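Local coordinates for ABC-type amino acid transport system, periplasmic component (Caldanaerobacter subterraneus subsp. tengcongensis MB4, PDB 4YMX), which binds arginine in the cleft between its two lobes and probably delivers it to the membrane part of an amino acid ABC transporter, at residues D125-V130 with I209-E214; V129-N134 with I190-T195. All blocks are in the same frame, centred on the assembly; numbering follows the deposited sequence. Where two conformers were deposited one is given.

Interaction 1: residues D125-V130 with I209-E214; sequences DSRQVV and ILYMDE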
ATOM      1  N   ASP A 125      -1.297 -10.500   3.136  1.00  6.66           N
ATOM      2  CA  ASP A 125      -0.166 -10.309   4.021  1.00  5.91           C
ATOM      3  C   ASP A 125       0.749  -9.255   3.379  1.00  8.18           C
ATOM      4  O   ASP A 125       0.553  -8.863   2.225  1.00  9.91           O
ATOM      5  CB  ASP A 125       0.555 -11.644   4.232  1.00  8.52           C
ATOM      6  CG  ASP A 125       1.575 -11.596   5.356  1.00 15.30           C
ATOM      7  OD1 ASP A 125       1.530 -10.661   6.193  1.00 16.98           O
ATOM      8  OD2 ASP A 125       2.421 -12.515   5.411  1.00 23.16           O
ATOM      9  N   SER A 126       1.735  -8.774   4.123  1.00  6.36           N
ATOM     10  CA  SER A 126       2.758  -7.919   3.524  1.00  4.88           C
ATOM     11  C   SER A 126       4.057  -7.996   4.313  1.00  5.76           C
ATOM     12  O   SER A 126       4.076  -8.442   5.472  1.00  7.81           O
ATOM     13  CB  SER A 126       2.288  -6.457   3.408  1.00  6.41           C
ATOM     14  OG  SER A 126       2.078  -5.882   4.686  1.00  7.48           O
ATOM     15  N   ARG A 127       5.142  -7.561   3.674  0.52  6.00           N
ATOM     16  CA  ARG A 127       6.476  -7.587   4.255  0.52  6.12           C
ATOM     17  C   ARG A 127       7.248  -6.341   3.822  0.52  5.58           C
ATOM     18  O   ARG A 127       7.242  -5.985   2.647  0.52  6.46           O
ATOM     19  CB  ARG A 127       7.222  -8.838   3.779  0.52  8.18           C
ATOM     20  CG  ARG A 127       8.657  -8.962   4.284  0.52 10.17           C
ATOM     21  CD  ARG A 127       9.454  -9.968   3.457  0.52 11.94           C
ATOM     22  NE  ARG A 127       8.830 -11.289   3.431  0.52 18.28           N
ATOM     23  CZ  ARG A 127       9.012 -12.220   4.364  0.52 24.28           C
ATOM     24  NH1 ARG A 127       9.797 -11.975   5.405  0.52 28.51           N
ATOM     25  NH2 ARG A 127       8.407 -13.395   4.258  0.52 31.07           N
ATOM     26  N   GLN A 128       7.905  -5.684   4.774  1.00  5.69           N
ATOM     27  CA  GLN A 128       8.788  -4.557   4.468  1.00  4.57           C
ATOM     28  C   GLN A 128      10.123  -5.065   3.955  1.00  4.81           C
ATOM     29  O   GLN A 128      10.680  -6.031   4.491  1.00  7.54           O
ATOM     30  CB  GLN A 128       9.040  -3.711   5.723  1.00  4.91           C
ATOM     31  CG  GLN A 128       7.787  -3.121   6.322  1.00  6.09           C
ATOM     32  CD  GLN A 128       7.069  -2.212   5.357  1.00 10.68           C
ATOM     33  OE1 GLN A 128       7.667  -1.296   4.787  1.00  7.00           O
ATOM     34  NE2 GLN A 128       5.778  -2.463   5.155  1.00 15.48           N
ATOM     35  N   VAL A 129      10.637  -4.401   2.926  1.00  4.26           N
ATOM     36  CA  VAL A 129      11.969  -4.687   2.426  1.00  3.21           C
ATOM     37  C   VAL A 129      12.717  -3.385   2.171  1.00  3.56           C
ATOM     38  O   VAL A 129      12.162  -2.295   2.273  1.00  4.48           O
ATOM     39  CB  VAL A 129      11.949  -5.513   1.123  1.00  3.94           C
ATOM     40  CG1 VAL A 129      11.143  -6.802   1.299  1.00  5.23           C
ATOM     41  CG2 VAL A 129      11.428  -4.686  -0.049  1.00  5.93           C
ATOM     42  N   VAL A 130      13.992  -3.513   1.841  1.00  4.89           N
ATOM     43  CA  VAL A 130      14.816  -2.375   1.478  1.00  4.87           C
ATOM     44  C   VAL A 130      15.174  -2.483  -0.007  1.00  5.61           C
ATOM     45  O   VAL A 130      15.486  -3.567  -0.502  1.00  8.36           O
ATOM     46  CB  VAL A 130      16.082  -2.334   2.345  1.00  6.69           C
ATOM     47  CG1 VAL A 130      17.038  -1.252   1.850  1.00 12.38           C
ATOM     48  CG2 VAL A 130      15.710  -2.096   3.812  1.00  9.66           C
ATOM     49  N   ILE A 209      16.255  -5.798  -4.355  1.00  4.87           N
ATOM     50  CA  ILE A 209      15.609  -5.866  -3.058  1.00  7.21           C
ATOM     51  C   ILE A 209      16.546  -6.560  -2.078  1.00  6.13           C
ATOM     52  O   ILE A 209      17.117  -7.609  -2.393  1.00  7.49           O
ATOM     53  CB  ILE A 209      14.307  -6.660  -3.165  1.00  5.89           C
ATOM     54  CG1 ILE A 209      13.341  -5.928  -4.096  1.00  6.98           C
ATOM     55  CG2 ILE A 209      13.682  -6.873  -1.792  1.00  5.41           C
ATOM     56  CD1 ILE A 209      12.083  -6.720  -4.451  1.00  7.49           C
ATOM     57  N   LEU A 210      16.712  -5.962  -0.904  1.00  6.02           N
ATOM     58  CA  LEU A 210      17.387  -6.614   0.208  1.00  4.06           C
ATOM     59  C   LEU A 210      16.347  -7.026   1.245  1.00  3.58           C
ATOM     60  O   LEU A 210      15.603  -6.187   1.783  1.00  6.76           O
ATOM     61  CB  LEU A 210      18.443  -5.702   0.834  1.00  5.72           C
ATOM     62  CG  LEU A 210      19.527  -5.250  -0.142  1.00  7.42           C
ATOM     63  CD1 LEU A 210      20.520  -4.313   0.529  1.00 10.70           C
ATOM     64  CD2 LEU A 210      20.238  -6.449  -0.753  1.00 10.69           C
ATOM     65  N   TYR A 211      16.277  -8.330   1.497  1.00  4.82           N
ATOM     66  CA  TYR A 211      15.379  -8.885   2.505  1.00  5.33           C
ATOM     67  C   TYR A 211      16.063  -8.873   3.864  1.00  7.77           C
ATOM     68  O   TYR A 211      16.793  -9.802   4.215  1.00 11.23           O
ATOM     69  CB  TYR A 211      14.952 -10.308   2.113  1.00  6.76           C
ATOM     70  CG  TYR A 211      14.093 -10.302   0.870  1.00  6.50           C
ATOM     71  CD1 TYR A 211      12.721 -10.133   0.960  1.00  5.96           C
ATOM     72  CD2 TYR A 211      14.653 -10.417  -0.393  1.00  6.19           C
ATOM     73  CE1 TYR A 211      11.926 -10.096  -0.171  1.00  6.07           C
ATOM     74  CE2 TYR A 211      13.864 -10.372  -1.540  1.00  7.77           C
ATOM     75  CZ  TYR A 211      12.499 -10.216  -1.415  1.00  6.21           C
ATOM     76  OH  TYR A 211      11.720 -10.168  -2.547  1.00  8.75           O
ATOM     77  N   MET A 212      15.840  -7.813   4.628  1.00  8.39           N
ATOM     78  CA  MET A 212      16.455  -7.686   5.947  1.00  6.92           C
ATOM     79  C   MET A 212      15.436  -8.009   7.019  1.00  9.71           C
ATOM     80  O   MET A 212      14.379  -7.382   7.062  1.00 12.70           O
ATOM     81  CB  MET A 212      16.956  -6.262   6.146  1.00  9.07           C
ATOM     82  CG  MET A 212      17.879  -5.779   5.053  1.00  8.32           C
ATOM     83  SD  MET A 212      18.489  -4.144   5.451  1.00 11.30           S
ATOM     84  CE  MET A 212      19.598  -3.841   4.087  1.00 10.77           C
ATOM     85  N   ASP A 213      15.750  -8.970   7.883  1.00 11.76           N
ATOM     86  CA  ASP A 213      14.837  -9.360   8.953  1.00 16.46           C
ATOM     87  C   ASP A 213      14.363  -8.148   9.749  1.00 10.54           C
ATOM     88  O   ASP A 213      13.168  -7.959   9.990  1.00  9.96           O
ATOM     89  CB  ASP A 213      15.519 -10.341   9.913  1.00 18.89           C
ATOM     90  CG  ASP A 213      15.614 -11.755   9.358  1.00 19.70           C
ATOM     91  OD1 ASP A 213      15.086 -12.016   8.253  1.00 16.87           O
ATOM     92  OD2 ASP A 213      16.204 -12.615  10.051  1.00 16.39           O
ATOM     93  N   GLU A 214      15.302  -7.299  10.128  1.00 11.25           N
ATOM     94  CA  GLU A 214      15.010  -6.285  11.124  1.00  8.52           C
ATOM     95  C   GLU A 214      14.156  -5.118  10.626  1.00  9.82           C
ATOM     96  O   GLU A 214      13.527  -4.430  11.427  1.00 11.91           O
ATOM     97  CB  GLU A 214      16.305  -5.782  11.755  1.00 11.59           C
ATOM     98  CG  GLU A 214      16.980  -6.828  12.636  1.00 12.92           C
ATOM     99  CD  GLU A 214      18.327  -6.372  13.138  1.00 17.31           C
ATOM    100  OE1 GLU A 214      19.319  -6.647  12.440  1.00 13.96           O
ATOM    101  OE2 GLU A 214      18.388  -5.741  14.226  1.00 21.32           O
TER
HETATM  102  O   HOH W   1      12.761  -7.703   4.647  1.00  9.49           O

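Interaction 2: residues V129-N134 with I190-T195; sequences VVVVKN and IVVEDT. With ARG (arginine), chain C.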
ATOM      1  N   VAL A 129      10.637  -4.401   2.926  1.00  4.26           N
ATOM      2  CA  VAL A 129      11.969  -4.687   2.426  1.00  3.21           C
ATOM      3  C   VAL A 129      12.717  -3.385   2.171  1.00  3.56           C
ATOM      4  O   VAL A 129      12.162  -2.295   2.273  1.00  4.48           O
ATOM      5  CB  VAL A 129      11.949  -5.513   1.123  1.00  3.94           C
ATOM      6  CG1 VAL A 129      11.143  -6.802   1.299  1.00  5.23           C
ATOM      7  CG2 VAL A 129      11.428  -4.686  -0.049  1.00  5.93           C
ATOM      8  N   VAL A 130      13.992  -3.513   1.841  1.00  4.89           N
ATOM      9  CA  VAL A 130      14.816  -2.375   1.478  1.00  4.87           C
ATOM     10  C   VAL A 130      15.174  -2.483  -0.007  1.00  5.61           C
ATOM     11  O   VAL A 130      15.486  -3.567  -0.502  1.00  8.36           O
ATOM     12  CB  VAL A 130      16.082  -2.334   2.345  1.00  6.69           C
ATOM     13  CG1 VAL A 130      17.038  -1.252   1.850  1.00 12.38           C
ATOM     14  CG2 VAL A 130      15.710  -2.096   3.812  1.00  9.66           C
ATOM     15  N   VAL A 131      15.079  -1.372  -0.728  1.00  4.64           N
ATOM     16  CA  VAL A 131      15.504  -1.319  -2.119  1.00  5.10           C
ATOM     17  C   VAL A 131      16.748  -0.440  -2.232  1.00  5.29           C
ATOM     18  O   VAL A 131      16.800   0.649  -1.655  1.00  4.85           O
ATOM     19  CB  VAL A 131      14.398  -0.742  -3.042  1.00  5.59           C
ATOM     20  CG1 VAL A 131      14.863  -0.746  -4.497  1.00  6.57           C
ATOM     21  CG2 VAL A 131      13.103  -1.534  -2.900  1.00  8.39           C
ATOM     22  N   VAL A 132      17.754  -0.923  -2.958  1.00  5.67           N
ATOM     23  CA  VAL A 132      18.991  -0.176  -3.200  1.00  5.96           C
ATOM     24  C   VAL A 132      19.387  -0.352  -4.660  1.00  5.66           C
ATOM     25  O   VAL A 132      18.830  -1.202  -5.355  1.00  5.49           O
ATOM     26  CB  VAL A 132      20.153  -0.667  -2.289  1.00  5.72           C
ATOM     27  CG1 VAL A 132      19.817  -0.447  -0.819  1.00  7.36           C
ATOM     28  CG2 VAL A 132      20.481  -2.132  -2.567  1.00  7.29           C
ATOM     29  N   LYS A 133      20.353   0.436  -5.129  1.00  8.04           N
ATOM     30  CA  LYS A 133      20.911   0.209  -6.459  1.00  7.54           C
ATOM     31  C   LYS A 133      21.762  -1.058  -6.458  1.00  7.05           C
ATOM     32  O   LYS A 133      22.259  -1.479  -5.403  1.00  5.92           O
ATOM     33  CB  LYS A 133      21.777   1.385  -6.900  1.00  8.81           C
ATOM     34  CG  LYS A 133      21.028   2.683  -7.132  1.00 13.99           C
ATOM     35  CD  LYS A 133      20.202   2.604  -8.401  1.00 22.37           C
ATOM     36  CE  LYS A 133      20.081   3.954  -9.082  1.00 29.93           C
ATOM     37  NZ  LYS A 133      21.337   4.412  -9.730  1.00 25.23           N
ATOM     38  N   ASN A 134      21.940  -1.652  -7.635  1.00  8.25           N
ATOM     39  CA  ASN A 134      22.710  -2.885  -7.745  1.00  7.32           C
ATOM     40  C   ASN A 134      24.136  -2.775  -7.211  1.00  6.78           C
ATOM     41  O   ASN A 134      24.671  -3.738  -6.653  1.00 10.01           O
ATOM     42  CB  ASN A 134      22.722  -3.393  -9.190  1.00 12.96           C
ATOM     43  CG  ASN A 134      21.407  -4.034  -9.588  1.00 20.69           C
ATOM     44  OD1 ASN A 134      20.626  -4.453  -8.731  1.00 25.82           O
ATOM     45  ND2 ASN A 134      21.152  -4.111 -10.890  1.00 21.42           N
ATOM     46  N   ILE A 190      15.416   2.756  -0.165  1.00  4.56           N
ATOM     47  CA  ILE A 190      13.985   2.942   0.034  1.00  3.77           C
ATOM     48  C   ILE A 190      13.484   1.843   0.972  1.00  5.40           C
ATOM     49  O   ILE A 190      13.943   0.709   0.887  1.00  4.83           O
ATOM     50  CB  ILE A 190      13.225   2.781  -1.293  1.00  4.55           C
ATOM     51  CG1 ILE A 190      13.731   3.760  -2.351  1.00  5.04           C
ATOM     52  CG2 ILE A 190      11.718   2.933  -1.090  1.00  7.11           C
ATOM     53  CD1 ILE A 190      13.202   3.438  -3.753  1.00  6.30           C
ATOM     54  N   VAL A 191      12.537   2.158   1.850  1.00  4.31           N
ATOM     55  CA  VAL A 191      11.814   1.109   2.567  1.00  4.17           C
ATOM     56  C   VAL A 191      10.388   1.066   2.051  1.00  4.73           C
ATOM     57  O   VAL A 191       9.697   2.086   2.038  1.00  4.94           O
ATOM     58  CB  VAL A 191      11.803   1.335   4.097  1.00  5.47           C
ATOM     59  CG1 VAL A 191      10.964   0.266   4.789  1.00  5.69           C
ATOM     60  CG2 VAL A 191      13.227   1.324   4.643  1.00  7.29           C
ATOM     61  N   VAL A 192       9.953  -0.110   1.607  1.00  4.11           N
ATOM     62  CA  VAL A 192       8.660  -0.259   0.942  1.00  4.40           C
ATOM     63  C   VAL A 192       8.293  -1.733   0.949  1.00  5.16           C
ATOM     64  O   VAL A 192       9.153  -2.574   1.186  1.00  5.39           O
ATOM     65  CB  VAL A 192       8.720   0.322  -0.505  1.00  4.58           C
ATOM     66  CG1 VAL A 192       9.565  -0.561  -1.415  1.00  6.83           C
ATOM     67  CG2 VAL A 192       7.323   0.533  -1.090  1.00  7.38           C
ATOM     68  N   GLU A 193       7.020  -2.051   0.724  1.00  4.32           N
ATOM     69  CA  GLU A 193       6.591  -3.439   0.726  1.00  5.83           C
ATOM     70  C   GLU A 193       7.171  -4.222  -0.440  1.00  5.35           C
ATOM     71  O   GLU A 193       7.350  -3.690  -1.545  1.00  5.72           O
ATOM     72  CB  GLU A 193       5.065  -3.539   0.749  1.00 14.50           C
ATOM     73  CG  GLU A 193       4.510  -3.662   2.145  1.00 27.19           C
ATOM     74  CD  GLU A 193       3.332  -2.756   2.380  1.00 15.59           C
ATOM     75  OE1 GLU A 193       3.543  -1.602   2.790  1.00 22.94           O
ATOM     76  OE2 GLU A 193       2.193  -3.209   2.161  1.00 18.47           O
ATOM     77  N   ASP A 194       7.442  -5.493  -0.171  1.00  4.93           N
ATOM     78  CA  ASP A 194       8.079  -6.414  -1.109  1.00  5.99           C
ATOM     79  C   ASP A 194       7.364  -6.496  -2.454  1.00  4.32           C
ATOM     80  O   ASP A 194       7.976  -6.355  -3.508  1.00  6.18           O
ATOM     81  CB  ASP A 194       8.124  -7.810  -0.471  1.00  5.31           C
ATOM     82  CG  ASP A 194       8.858  -8.834  -1.324  1.00  6.30           C
ATOM     83  OD1 ASP A 194       9.784  -8.454  -2.064  1.00  7.99           O
ATOM     84  OD2 ASP A 194       8.506 -10.032  -1.232  1.00 11.02           O
ATOM     85  N   THR A 195       6.057  -6.726  -2.429  0.62  3.90           N
ATOM     86  CA  THR A 195       5.332  -6.911  -3.684  0.62  5.60           C
ATOM     87  C   THR A 195       5.340  -5.648  -4.533  0.62  5.86           C
ATOM     88  O   THR A 195       5.372  -5.712  -5.762  0.62  5.94           O
ATOM     89  CB  THR A 195       3.894  -7.371  -3.457  0.62  7.45           C
ATOM     90  OG1 THR A 195       3.219  -6.431  -2.618  0.62  8.92           O
ATOM     91  CG2 THR A 195       3.881  -8.752  -2.818  0.62  8.68           C
TER
HETATM   92  N   ARG C 301       1.212  -0.929   4.205  1.00  6.13           N
HETATM   93  CA  ARG C 301       1.827   0.392   4.499  1.00  5.86           C
HETATM   94  C   ARG C 301       0.960   1.187   5.458  1.00 10.50           C
HETATM   95  O   ARG C 301      -0.160   0.787   5.771  1.00  8.21           O
HETATM   96  CB  ARG C 301       2.034   1.181   3.206  1.00  6.19           C
HETATM   97  CG  ARG C 301       0.775   1.348   2.377  1.00  4.93           C
HETATM   98  CD  ARG C 301       0.969   2.361   1.260  1.00  3.73           C
HETATM   99  NE  ARG C 301      -0.107   2.277   0.284  1.00  3.96           N
HETATM  100  CZ  ARG C 301      -0.199   3.037  -0.801  1.00  5.34           C
HETATM  101  NH1 ARG C 301       0.716   3.954  -1.065  1.00  4.97           N
HETATM  102  NH2 ARG C 301      -1.220   2.876  -1.621  1.00  4.71           N
HETATM  103  OXT ARG C 301       1.367   2.244   5.938  1.00  7.58           O

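Interaction 1: residues D125-V130 with I209-E214
Strand 128-133 and strand 207-210, the latter at an edge of the mixed five-stranded sheet in one lobe of this periplasmic-binding-protein fold, meet here as antiparallel neighbours at Val130 and Leu210. The two residues form a hydrogen-bonded pair. Leu210 N gives a short bond of 2.7 Å to Val130 O, and Val130 N returns one of 3.1 Å to Leu210 O. Beyond this pair the backbones diverge, since the chain of Tyr211 and Met212 has left the strand, and a water takes over: it donates to Gln128 O at 2.7 Å and to Met212 O, linking the two backbones where direct pairing has stopped.

The side chains close on both faces. On the face of Val130 and Leu210, the CG2 methyl of Val130 meets the sulfur of Met212, with 3.8 Å between Val130 CG2 and Met212 SD; Met212 CG is anti to the carbonyl carbon (chi1 -54°), and SD continues from there to the valine. On the other face Val129 uses both branches. Val129 CG2 packs on Ile209 CG2 at 3.6 Å, while Val129 CG1, anti to the carbonyl carbon (chi1 -55°), comes in beside Tyr211, equally near its CD1 and CE1 at 3.7 Å. The phenol is held at its far end by Asp194, at the start of helix 194-201, through a hydrogen bond between Tyr211 OH and Asp194 OD1. In one of its two modelled conformers Arg127 crosses the tyrosine at about a right angle, touching it with its aliphatic part: Arg127 CD stands at the ring edge, 4.1 Å from Tyr211 CD1. One face of the same ring takes Ile209 CG2, which lies 3.5 Å above the plane of the Tyr211 ring, offset toward its rim.

Interaction 2: residues V129-N134 with I190-T195
Glu193 OE1 accepts a hydrogen bond of 2.8 Å from the alpha-amino N of the bound arginine, the contact that brings this pair of strands to the ligand pocket. The glutamate chain bends at chi2 (134°) on its way to the ligand, and Gln128 NE2 adds a weak hydrogen bond to the same oxygen. A glutamine in place of Glu193 would probably leave the ligand's ammonium group without its carboxylate mate and weaken the hold on that end of the amino acid.

Behind the carboxylate, strands 129-133 and 190-193 are joined by four backbone hydrogen bonds. Val129 and Val192 exchange two, with Val129 N to Val192 O at 2.9 Å; Val131 and Ile190 exchange the other two, with Ile190 N to Val131 O also at 2.9 Å. Between them Val130 and Val191 form a non-hydrogen-bonded pair, with 4.3 Å between Val130 CG2 and Val191 CG2.

On the other face Val131 CG2 reaches obliquely to Val192 CG1 at 4.0 Å, and Val131 CB lies against Ile190 CB. Helices 175-183 and 194-201 pack over these side chains. Where the strand ends, Glu193 takes the N-cap position and the chain turns into helix 194-201. There the CG1 methyl of Val129 abuts the Asp194 methylene, 3.6 Å from Asp194 CB. The chemistry divides sharply: backbone bonds join the strands and apolar valine and isoleucine side chains pack on their faces, whereas Glu193 points a carboxylate into the pocket, where its charge probably complements the ligand's ammonium group.

In the fold
Strand 128-133 comes first along the chain and serves both contacts, which share Val129 and Val130. Interaction 2 closes the shorter loop: the chain runs out through strands 148-152 and 168-172 and helices 156-161 and 175-183, then returns at residues 190-195. Helix 194-201 follows, and strand 207-210 comes back to the other edge of strand 128-133 to close interaction 1. The two loops start from the same strand, and the shorter is nested inside the longer. Together they set strand 128-133 between 189-193 and 207-210, while Arg127 O to Asp194 N adds a backbone link from the first segment to helix 194-201, next to Glu193 of the arginine pocket.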